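Local coordinates for protein putative transcription factor (Chaetomium thermophilum, PDB 5D5W) that binds heat-shock-element DNA through its HSF-type domain and probably controls gene expression in response to osmotic and oxidative stress, at residues 6-9 with 10-14. Numbering follows the deposited sequence.
Sequences RKLY and KMLED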
# COMPACT_ATOMS: atom_id res chain seq x y z
N ARG B 6 -11.78 15.83 9.94
CA ARG B 6 -11.33 16.35 11.22
C ARG B 6 -10.04 15.66 11.65
O ARG B 6 -9.06 16.33 11.98
CB ARG B 6 -12.41 16.16 12.30
CG ARG B 6 -11.90 16.19 13.75
CD ARG B 6 -13.03 16.42 14.74
NE ARG B 6 -14.22 15.60 14.47
CZ ARG B 6 -14.40 14.33 14.86
NH1 ARG B 6 -13.46 13.69 15.56
NH2 ARG B 6 -15.53 13.70 14.55
N LYS B 7 -10.06 14.34 11.64
CA LYS B 7 -8.89 13.54 12.01
C LYS B 7 -7.72 13.76 11.06
O LYS B 7 -6.56 13.74 11.48
CB LYS B 7 -9.25 12.06 12.06
CG LYS B 7 -10.14 11.70 13.25
CD LYS B 7 -9.78 10.34 13.83
CE LYS B 7 -10.81 9.26 13.52
NZ LYS B 7 -11.81 9.17 14.62
N LEU B 8 -8.02 13.96 9.79
CA LEU B 8 -7.00 14.25 8.80
C LEU B 8 -6.35 15.59 9.14
O LEU B 8 -5.14 15.67 9.29
CB LEU B 8 -7.63 14.30 7.41
CG LEU B 8 -6.71 14.47 6.21
CD1 LEU B 8 -5.76 13.29 6.11
CD2 LEU B 8 -7.54 14.59 4.95
N TYR B 9 -7.17 16.62 9.30
CA TYR B 9 -6.68 17.96 9.62
C TYR B 9 -5.83 17.98 10.90
O TYR B 9 -4.78 18.62 10.92
CB TYR B 9 -7.84 18.94 9.78
CG TYR B 9 -7.41 20.38 9.78
CD1 TYR B 9 -7.41 21.13 8.60
CD2 TYR B 9 -6.97 21.01 10.95
CE1 TYR B 9 -7.01 22.45 8.59
CE2 TYR B 9 -6.56 22.34 10.95
CZ TYR B 9 -6.58 23.06 9.76
OH TYR B 9 -6.18 24.38 9.75
N LYS B 10 -6.30 17.30 11.94
CA LYS B 10 -5.63 17.27 13.25
C LYS B 10 -4.29 16.54 13.18
O LYS B 10 -3.34 16.91 13.87
CB LYS B 10 -6.54 16.61 14.30
CG LYS B 10 -6.18 16.96 15.73
CD LYS B 10 -7.36 16.82 16.70
CE LYS B 10 -7.62 15.37 17.09
NZ LYS B 10 -8.66 15.25 18.15
N MET B 11 -4.23 15.52 12.34
CA MET B 11 -3.01 14.79 12.06
C MET B 11 -1.96 15.74 11.48
O MET B 11 -0.78 15.69 11.82
CB MET B 11 -3.32 13.68 11.03
CG MET B 11 -2.43 12.46 11.05
SD MET B 11 -2.97 11.33 9.75
CE MET B 11 -2.49 12.27 8.31
N LEU B 12 -2.43 16.62 10.59
CA LEU B 12 -1.57 17.59 9.93
C LEU B 12 -1.28 18.81 10.82
O LEU B 12 -0.40 19.60 10.51
CB LEU B 12 -2.22 18.04 8.62
CG LEU B 12 -2.24 17.00 7.49
CD1 LEU B 12 -3.33 17.30 6.47
CD2 LEU B 12 -0.88 16.95 6.81
N GLU B 13 -2.02 18.94 11.92
CA GLU B 13 -1.87 20.06 12.84
C GLU B 13 -0.72 19.81 13.83
O GLU B 13 -0.42 20.66 14.68
CB GLU B 13 -3.19 20.28 13.60
CG GLU B 13 -3.51 21.72 14.00
CD GLU B 13 -4.98 21.93 14.38
OE1 GLU B 13 -5.52 23.03 14.11
OE2 GLU B 13 -5.60 21.01 14.95
N ASP B 14 -0.07 18.65 13.71
CA ASP B 14 0.92 18.19 14.69
C ASP B 14 2.35 18.14 14.12
O ASP B 14 2.62 17.36 13.21
CB ASP B 14 0.52 16.81 15.20
CG ASP B 14 1.38 16.34 16.35
OD1 ASP B 14 2.52 16.84 16.50
OD2 ASP B 14 0.91 15.46 17.10
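With chi1 at -166°, Y9 holds its CG opposite the backbone N and beside its carbonyl carbon, which leans the outward-pointing ring toward E13, one turn on. This i to i+4 pair lies near the C-terminal end of helix 3-12 in the HSF-type DNA-binding domain, a winged helix-turn-helix fold. OE1 of E13 comes up at the edge of the tyrosine ring, close to its plane, 3.4 Å from CE2, and the carboxylate stands almost perpendicular to the ring. The slightly positive C-H edge of an aromatic ring probably favours a carboxylate oxygen here. Tyrosine also reaches beyond the helix: its OH hydrogen-bonds to the carbonyl of A92, and its ring meets that of W23. Replacing Y9 by an alanine would take away the ring edge beside E13 and is likely to leave the A92 carbonyl without this donor and a gap beside W23.

The inward face is apolar. CD1 of L8 lies 4.1 Å from CE of M11, a flexible thioether chain bent at chi3 (69°) that also packs on helix 35-46. L12 follows L8 one turn later, its CD1 4.4 Å from CG of L8; leucine's branched apolar end suits this buried side, where both rest against F30 and F90. Outside this pair of segments, D3, near the start of the helix, is the salt-bridge partner of both R6 and K7. Successive backbone bonds tie the turns together: K10 N to R6 O, M11 N to K7 O, and L12 N to L8 O at 3.2 Å.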